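Beta-xylanase (Caldicellulosiruptor kristjanssonii, PDB 7NWN) probably binds plant cell-wall polysaccharides through its family 9 carbohydrate-binding module, part of a multimodular xylanase-glucuronoyl esterase. Local coordinates at residues 34-39 with 71-76; 135-140 with 144-149. One frame throughout, in Å; residues are numbered along the deposited sequence.

Contact 1 (34-39 with 71-76). With CA (calcium ion), chain R.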
ATOM      1  N   GLY A  34      10.587   8.756  -1.549  1.00 29.91           N
ATOM      2  CA  GLY A  34       9.689   9.288  -2.560  1.00 31.22           C
ATOM      3  C   GLY A  34      10.257   9.176  -3.982  1.00 36.96           C
ATOM      4  O   GLY A  34       9.606   9.611  -4.938  1.00 31.15           O
ATOM      5  N   GLU A  35      11.469   8.615  -4.115  1.00 28.53           N
ATOM      6  CA  GLU A  35      12.115   8.457  -5.434  1.00 30.64           C
ATOM      7  C   GLU A  35      12.085   6.966  -5.804  1.00 30.80           C
ATOM      8  O   GLU A  35      12.110   6.090  -4.922  1.00 30.43           O
ATOM      9  CB  GLU A  35      13.578   8.940  -5.371  1.00 29.49           C
ATOM     10  CG  GLU A  35      13.739  10.415  -4.960  1.00 32.22           C
ATOM     11  CD  GLU A  35      13.233  11.437  -6.010  1.00 33.38           C
ATOM     12  OE1 GLU A  35      13.177  11.110  -7.214  1.00 37.89           O
ATOM     13  OE2 GLU A  35      12.737  12.514  -5.599  1.00 35.50           O
ATOM     14  N   VAL A  36      12.076   6.687  -7.107  1.00 31.09           N
ATOM     15  CA  VAL A  36      11.914   5.342  -7.628  1.00 30.18           C
ATOM     16  C   VAL A  36      13.303   4.740  -7.720  1.00 33.29           C
ATOM     17  O   VAL A  36      14.034   4.996  -8.681  1.00 32.35           O
ATOM     18  CB  VAL A  36      11.252   5.337  -9.022  1.00 36.04           C
ATOM     19  CG1 VAL A  36      11.066   3.909  -9.551  1.00 30.93           C
ATOM     20  CG2 VAL A  36       9.930   6.109  -9.014  1.00 34.92           C
ATOM     21  N   ASP A  37      13.641   3.942  -6.715  1.00 30.25           N
ATOM     22  CA  ASP A  37      14.887   3.165  -6.709  1.00 30.70           C
ATOM     23  C   ASP A  37      14.969   2.351  -8.003  1.00 31.63           C
ATOM     24  O   ASP A  37      13.943   1.828  -8.467  1.00 29.04           O
ATOM     25  CB  ASP A  37      14.860   2.060  -5.628  1.00 29.34           C
ATOM     26  CG  ASP A  37      14.614   2.595  -4.222  1.00 31.13           C
ATOM     27  OD1 ASP A  37      13.623   3.309  -4.036  1.00 27.61           O
ATOM     28  OD2 ASP A  37      15.424   2.297  -3.318  1.00 31.23           O
ATOM     29  N   ASP A  38      16.202   2.189  -8.513  1.00 28.89           N
ATOM     30  CA  ASP A  38      16.514   1.290  -9.616  1.00 30.80           C
ATOM     31  C   ASP A  38      15.832  -0.079  -9.400  1.00 28.63           C
ATOM     32  O   ASP A  38      15.175  -0.618 -10.298  1.00 30.12           O
ATOM     33  CB  ASP A  38      18.055   1.140  -9.700  1.00 31.48           C
ATOM     34  CG  ASP A  38      18.513  -0.069 -10.523  1.00 36.12           C
ATOM     35  OD1 ASP A  38      18.003  -0.233 -11.621  1.00 37.97           O
ATOM     36  OD2 ASP A  38      19.380  -0.879 -10.026  1.00 35.33           O
ATOM     37  N   ILE A  39      15.889  -0.619  -8.182  1.00 26.52           N
ATOM     38  CA  ILE A  39      15.347  -1.961  -7.958  1.00 31.11           C
ATOM     39  C   ILE A  39      13.823  -2.047  -8.134  1.00 34.76           C
ATOM     40  O   ILE A  39      13.323  -3.152  -8.398  1.00 32.72           O
ATOM     41  CB  ILE A  39      15.747  -2.548  -6.605  1.00 28.60           C
ATOM     42  CG1 ILE A  39      15.204  -1.754  -5.403  1.00 27.90           C
ATOM     43  CG2 ILE A  39      17.275  -2.800  -6.543  1.00 32.60           C
ATOM     44  CD1 ILE A  39      15.478  -2.480  -4.061  1.00 28.91           C
ATOM     45  N   TYR A  71       6.963  -3.214   1.611  1.00 32.77           N
ATOM     46  CA  TYR A  71       7.207  -1.938   0.937  1.00 31.06           C
ATOM     47  C   TYR A  71       6.136  -1.728  -0.121  1.00 30.59           C
ATOM     48  O   TYR A  71       5.806  -2.666  -0.863  1.00 31.01           O
ATOM     49  CB  TYR A  71       8.588  -1.915   0.256  1.00 30.69           C
ATOM     50  CG  TYR A  71       9.704  -1.984   1.279  1.00 33.13           C
ATOM     51  CD1 TYR A  71      10.162  -0.841   1.920  1.00 32.04           C
ATOM     52  CD2 TYR A  71      10.257  -3.209   1.637  1.00 31.62           C
ATOM     53  CE1 TYR A  71      11.153  -0.901   2.889  1.00 31.27           C
ATOM     54  CE2 TYR A  71      11.241  -3.298   2.615  1.00 31.31           C
ATOM     55  CZ  TYR A  71      11.727  -2.135   3.193  1.00 32.22           C
ATOM     56  OH  TYR A  71      12.675  -2.232   4.160  1.00 34.83           O
ATOM     57  N   VAL A  72       5.625  -0.487  -0.188  1.00 27.36           N
ATOM     58  CA  VAL A  72       4.649  -0.130  -1.211  1.00 30.33           C
ATOM     59  C   VAL A  72       5.161   1.107  -1.949  1.00 31.56           C
ATOM     60  O   VAL A  72       5.513   2.071  -1.291  1.00 30.94           O
ATOM     61  CB  VAL A  72       3.253   0.157  -0.609  1.00 34.16           C
ATOM     62  CG1 VAL A  72       2.207   0.382  -1.714  1.00 33.47           C
ATOM     63  CG2 VAL A  72       2.799  -0.973   0.346  1.00 32.71           C
ATOM     64  N   LEU A  73       5.117   1.073  -3.286  1.00 30.14           N
ATOM     65  CA  LEU A  73       5.346   2.278  -4.076  1.00 32.81           C
ATOM     66  C   LEU A  73       4.057   2.511  -4.864  1.00 33.30           C
ATOM     67  O   LEU A  73       3.705   1.645  -5.661  1.00 34.29           O
ATOM     68  CB  LEU A  73       6.507   2.027  -5.051  1.00 31.68           C
ATOM     69  CG  LEU A  73       6.754   3.163  -6.055  1.00 37.25           C
ATOM     70  CD1 LEU A  73       7.471   4.256  -5.324  1.00 36.84           C
ATOM     71  CD2 LEU A  73       7.653   2.654  -7.181  1.00 40.47           C
ATOM     72  N   ALA A  74       3.350   3.612  -4.587  1.00 31.49           N
ATOM     73  CA  ALA A  74       2.135   3.897  -5.319  1.00 30.10           C
ATOM     74  C   ALA A  74       2.326   5.195  -6.097  1.00 32.70           C
ATOM     75  O   ALA A  74       2.890   6.169  -5.579  1.00 31.33           O
ATOM     76  CB  ALA A  74       0.956   3.975  -4.361  1.00 29.29           C
ATOM     77  N   GLU A  75       1.832   5.201  -7.346  1.00 32.44           N
ATOM     78  CA  GLU A  75       1.681   6.469  -8.059  1.00 34.70           C
ATOM     79  C   GLU A  75       0.221   6.682  -8.454  1.00 33.48           C
ATOM     80  O   GLU A  75      -0.448   5.753  -8.967  1.00 32.33           O
ATOM     81  CB  GLU A  75       2.537   6.459  -9.331  1.00 38.78           C
ATOM     82  CG  GLU A  75       3.989   6.579  -8.986  1.00 43.82           C
ATOM     83  CD  GLU A  75       4.962   6.677 -10.150  1.00 48.51           C
ATOM     84  OE1 GLU A  75       4.526   6.894 -11.282  1.00 46.08           O
ATOM     85  OE2 GLU A  75       6.161   6.560  -9.891  1.00 43.20           O
ATOM     86  N   VAL A  76      -0.235   7.920  -8.221  1.00 32.47           N
ATOM     87  CA  VAL A  76      -1.607   8.272  -8.508  1.00 34.76           C
ATOM     88  C   VAL A  76      -1.593   9.395  -9.556  1.00 33.97           C
ATOM     89  O   VAL A  76      -0.998  10.440  -9.304  1.00 34.20           O
ATOM     90  CB  VAL A  76      -2.322   8.735  -7.212  1.00 37.24           C
ATOM     91  CG1 VAL A  76      -3.780   9.141  -7.495  1.00 33.68           C
ATOM     92  CG2 VAL A  76      -2.267   7.666  -6.103  1.00 30.93           C
TER
HETATM   93 CA    CA R 317      12.900   5.215  -2.968  1.00 29.05          CA
HETATM   94  O   HOH W   1      15.143   5.832  -3.734  1.00 27.35           O
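Val-36 reaches strand 71-76 with its two methyls divided between Leu-73 and Glu-75. Its CG1, anti to the backbone N (chi1 -179°), comes within 4.3 Å of Leu-73 CD2; the CB of Leu-73 points at the loop, so branched ends meet apolar to apolar. The second branch, Val-36 CG2, lies 3.9 Å from Glu-75 OE2, and the extended Glu-75 side chain crosses the valine at about a right angle. That methyl makes only van der Waals contact with the carboxylate, whose OE2 is held by a salt bridge to Arg-145 NE. Arg-145 also lies against both Val-36 and Leu-73, while Trp-40 covers more of the leucine, and this is the close-packed side of the contact. Even so, just 115 Å² is buried between the segments, and they share no hydrogen bond.

The solvent side belongs to Glu-35, Asp-38 and Ile-39, all exposed; the CB of Glu-35 points away from the strand, and its OE2 forms a salt bridge with Lys-138 NZ. Calcium probably sets the course of the loop between these parts: Glu-35 O and Asp-37 OD1 each bind the ion at 2.3 Å. The metal thus grips the chain on both sides of Val-36, by a backbone O before it and a carboxylate after it. Water 1 adds a ligand at 2.5 Å from the calcium, and Val-31, Asp-33 and Glu-147 complete the site. Gly-34, just before, turns with phi 84°, where a CB would jam against the preceding carbonyl O.

A calcium-organised loop laid against one sheet is consistent with a structural metal site in the beta-sandwich fold of family 9 carbohydrate-binding modules.

Contact 2 (135-140 with 144-149). With CA (calcium ion), chain R.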
ATOM      1  N   THR A 135       6.680   6.716   5.804  1.00 29.43           N
ATOM      2  CA  THR A 135       6.268   7.071   4.440  1.00 29.29           C
ATOM      3  C   THR A 135       7.001   8.338   4.001  1.00 28.64           C
ATOM      4  O   THR A 135       7.349   9.178   4.834  1.00 28.42           O
ATOM      5  CB  THR A 135       4.748   7.318   4.331  1.00 31.21           C
ATOM      6  OG1 THR A 135       4.445   8.438   5.166  1.00 33.36           O
ATOM      7  CG2 THR A 135       3.907   6.126   4.746  1.00 32.10           C
ATOM      8  N   LYS A 136       7.109   8.486   2.677  1.00 29.64           N
ATOM      9  CA  LYS A 136       7.466   9.740   2.024  1.00 28.43           C
ATOM     10  C   LYS A 136       6.549   9.901   0.814  1.00 29.40           C
ATOM     11  O   LYS A 136       6.101   8.890   0.250  1.00 29.26           O
ATOM     12  CB  LYS A 136       8.905   9.640   1.513  1.00 29.58           C
ATOM     13  CG  LYS A 136       9.926   9.578   2.636  1.00 30.26           C
ATOM     14  CD  LYS A 136      10.024  10.834   3.440  1.00 35.15           C
ATOM     15  CE  LYS A 136      11.100  10.670   4.493  1.00 42.12           C
ATOM     16  NZ  LYS A 136      10.972  11.724   5.543  1.00 45.81           N
ATOM     17  N   THR A 137       6.292  11.155   0.420  1.00 27.71           N
ATOM     18  CA  THR A 137       5.487  11.365  -0.767  1.00 29.16           C
ATOM     19  C   THR A 137       6.234  12.366  -1.649  1.00 31.06           C
ATOM     20  O   THR A 137       7.142  13.036  -1.206  1.00 30.04           O
ATOM     21  CB  THR A 137       4.076  11.916  -0.460  1.00 28.36           C
ATOM     22  OG1 THR A 137       4.215  13.188   0.156  1.00 30.32           O
ATOM     23  CG2 THR A 137       3.268  10.991   0.424  1.00 29.03           C
ATOM     24  N   LYS A 138       5.823  12.438  -2.903  1.00 29.86           N
ATOM     25  CA  LYS A 138       6.397  13.421  -3.797  1.00 30.90           C
ATOM     26  C   LYS A 138       5.261  13.905  -4.687  1.00 30.48           C
ATOM     27  O   LYS A 138       4.534  13.079  -5.231  1.00 31.67           O
ATOM     28  CB  LYS A 138       7.489  12.793  -4.662  1.00 32.95           C
ATOM     29  CG  LYS A 138       8.225  13.827  -5.541  1.00 31.30           C
ATOM     30  CD  LYS A 138       9.372  13.216  -6.351  1.00 35.02           C
ATOM     31  CE  LYS A 138      10.189  14.307  -7.058  1.00 36.17           C
ATOM     32  NZ  LYS A 138      11.168  13.648  -7.921  1.00 36.89           N
ATOM     33  N   LEU A 139       5.177  15.224  -4.871  1.00 30.65           N
ATOM     34  CA  LEU A 139       4.297  15.828  -5.869  1.00 33.60           C
ATOM     35  C   LEU A 139       4.871  15.646  -7.270  1.00 32.16           C
ATOM     36  O   LEU A 139       6.026  15.958  -7.514  1.00 32.52           O
ATOM     37  CB  LEU A 139       4.143  17.324  -5.547  1.00 39.24           C
ATOM     38  CG  LEU A 139       3.408  17.650  -4.250  1.00 47.05           C
ATOM     39  CD1 LEU A 139       3.004  19.127  -4.241  1.00 48.98           C
ATOM     40  CD2 LEU A 139       2.157  16.780  -4.112  1.00 48.05           C
ATOM     41  N   LEU A 140       4.040  15.128  -8.178  1.00 30.98           N
ATOM     42  CA  LEU A 140       4.413  14.939  -9.566  1.00 33.49           C
ATOM     43  C   LEU A 140       3.508  15.843 -10.413  1.00 33.88           C
ATOM     44  O   LEU A 140       2.418  16.204  -9.982  1.00 30.28           O
ATOM     45  CB  LEU A 140       4.203  13.469  -9.995  1.00 32.28           C
ATOM     46  CG  LEU A 140       4.945  12.403  -9.164  1.00 36.16           C
ATOM     47  CD1 LEU A 140       4.665  11.013  -9.760  1.00 30.70           C
ATOM     48  CD2 LEU A 140       6.458  12.665  -9.219  1.00 33.03           C
ATOM     49  N   TYR A 144       0.864  12.267  -7.702  1.00 28.09           N
ATOM     50  CA  TYR A 144       1.733  12.203  -6.540  1.00 29.74           C
ATOM     51  C   TYR A 144       2.198  10.763  -6.445  1.00 29.21           C
ATOM     52  O   TYR A 144       1.620   9.884  -7.089  1.00 30.58           O
ATOM     53  CB  TYR A 144       1.033  12.689  -5.253  1.00 29.98           C
ATOM     54  CG  TYR A 144      -0.184  11.905  -4.797  1.00 34.90           C
ATOM     55  CD1 TYR A 144      -1.462  12.185  -5.302  1.00 34.76           C
ATOM     56  CD2 TYR A 144      -0.093  10.929  -3.789  1.00 35.15           C
ATOM     57  CE1 TYR A 144      -2.604  11.509  -4.875  1.00 32.47           C
ATOM     58  CE2 TYR A 144      -1.236  10.267  -3.329  1.00 37.23           C
ATOM     59  CZ  TYR A 144      -2.486  10.540  -3.885  1.00 37.99           C
ATOM     60  OH  TYR A 144      -3.598   9.873  -3.444  1.00 39.63           O
ATOM     61  N   ARG A 145       3.249  10.557  -5.641  1.00 29.18           N
ATOM     62  CA  ARG A 145       3.783   9.233  -5.411  1.00 29.42           C
ATOM     63  C   ARG A 145       3.824   9.046  -3.890  1.00 31.58           C
ATOM     64  O   ARG A 145       4.105  10.023  -3.187  1.00 30.27           O
ATOM     65  CB  ARG A 145       5.212   9.202  -5.967  1.00 28.95           C
ATOM     66  CG  ARG A 145       5.924   7.882  -5.717  1.00 31.16           C
ATOM     67  CD  ARG A 145       7.337   7.877  -6.307  1.00 33.73           C
ATOM     68  NE  ARG A 145       7.304   8.012  -7.760  1.00 32.00           N
ATOM     69  CZ  ARG A 145       8.017   8.901  -8.432  1.00 30.43           C
ATOM     70  NH1 ARG A 145       8.866   9.691  -7.773  1.00 28.86           N
ATOM     71  NH2 ARG A 145       7.859   8.969  -9.758  1.00 30.32           N
ATOM     72  N   VAL A 146       3.580   7.799  -3.427  1.00 30.22           N
ATOM     73  CA  VAL A 146       3.705   7.411  -2.030  1.00 29.22           C
ATOM     74  C   VAL A 146       4.724   6.283  -2.026  1.00 29.77           C
ATOM     75  O   VAL A 146       4.648   5.421  -2.892  1.00 31.68           O
ATOM     76  CB  VAL A 146       2.366   6.918  -1.454  1.00 33.29           C
ATOM     77  CG1 VAL A 146       2.558   6.342  -0.046  1.00 29.23           C
ATOM     78  CG2 VAL A 146       1.344   8.086  -1.463  1.00 30.56           C
ATOM     79  N   GLU A 147       5.706   6.375  -1.126  1.00 28.70           N
ATOM     80  CA  GLU A 147       6.599   5.251  -0.892  1.00 27.47           C
ATOM     81  C   GLU A 147       6.527   4.924   0.600  1.00 28.32           C
ATOM     82  O   GLU A 147       6.766   5.806   1.399  1.00 28.93           O
ATOM     83  CB  GLU A 147       8.012   5.656  -1.287  1.00 31.50           C
ATOM     84  CG  GLU A 147       8.968   4.439  -1.365  1.00 34.65           C
ATOM     85  CD  GLU A 147      10.298   4.777  -2.026  1.00 28.61           C
ATOM     86  OE1 GLU A 147      10.737   5.953  -1.924  1.00 29.18           O
ATOM     87  OE2 GLU A 147      10.876   3.882  -2.687  1.00 31.80           O
ATOM     88  N   ALA A 148       6.182   3.673   0.932  1.00 29.53           N
ATOM     89  CA  ALA A 148       5.765   3.303   2.288  1.00 31.65           C
ATOM     90  C   ALA A 148       6.501   2.034   2.731  1.00 31.09           C
ATOM     91  O   ALA A 148       6.720   1.107   1.933  1.00 31.96           O
ATOM     92  CB  ALA A 148       4.260   3.092   2.329  1.00 29.52           C
ATOM     93  N   ARG A 149       6.811   2.002   4.028  1.00 28.75           N
ATOM     94  CA  ARG A 149       7.366   0.812   4.651  1.00 32.22           C
ATOM     95  C   ARG A 149       6.468   0.451   5.839  1.00 29.90           C
ATOM     96  O   ARG A 149       6.147   1.337   6.640  1.00 29.70           O
ATOM     97  CB  ARG A 149       8.786   1.119   5.133  1.00 31.50           C
ATOM     98  CG  ARG A 149       9.491  -0.073   5.784  1.00 29.83           C
ATOM     99  CD  ARG A 149      10.871   0.302   6.373  1.00 33.13           C
ATOM    100  NE  ARG A 149      11.686  -0.872   6.765  1.00 31.28           N
ATOM    101  CZ  ARG A 149      11.732  -1.281   8.034  1.00 33.05           C
ATOM    102  NH1 ARG A 149      11.042  -0.632   8.977  1.00 32.05           N
ATOM    103  NH2 ARG A 149      12.524  -2.284   8.360  1.00 34.02           N
TER
HETATM  104 CA    CA R 317      12.900   5.215  -2.968  1.00 29.05          CA
HETATM  105  O   HOH W   1      15.143   5.832  -3.734  1.00 27.35           O
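Lys-136 and Glu-147, and next to them Lys-138 and Arg-145, form the two hydrogen-bonded pairs of an antiparallel beta hairpin. Four backbone bonds join the strands: Glu-147 N reaches Lys-136 O at 2.9 Å and almost straight (176°), with Lys-136 N returning to Glu-147 O. The Lys-138 and Arg-145 bonds are more bent, both at 152°.

Apolar contacts line the face of Thr-137 and Val-146, whose CG2 methyls lie alongside each other at 4.0 Å, and Thr-135 CG2 meets Ala-148 CB; strands 93-99 and 112-118 pack against this side.

On the other face the Arg-145 chain, extended as far as CD, bends at chi3 (-63°), which brings its guanidinium beside Leu-140, with CD1 over one face, 3.8 Å from NH2. With an alanine here the two methyls at the guanidinium are gone, which is likely to leave that side of the group less packed, though its bonds to Glu-75 and Gly-34 O would remain. Lys-138 runs beside the arginine; their charges are probably eased by Glu-35 and Glu-75.

Gly-34 N bonds Glu-147 OE1 and Trp-40 NE1 bonds OE2, and both oxygens grip calcium, OE1 at 2.5 Å and OE2 at 2.4 Å.

From the N terminus, the chain passes through the calcium-binding loop 34-39 and short strand 50-51, then along strand 58-66 and back along 69-77, where contact 1 closes a loop of 31 intervening residues. Contact 2 opens only later and closes a short hairpin turn, so the two follow in series, neither nested nor crossed. Strand 71-76 of contact 1 and both strands of contact 2 belong to one four-stranded antiparallel sheet, ordered 58-66, 69-77, 143-151, 133-140: Ala-74 O and Val-146 N, 2.8 Å apart, probably hydrogen-bond between the middle strands. Calcium and water 1 belong to both contacts, tying the early loop to strand 143-151.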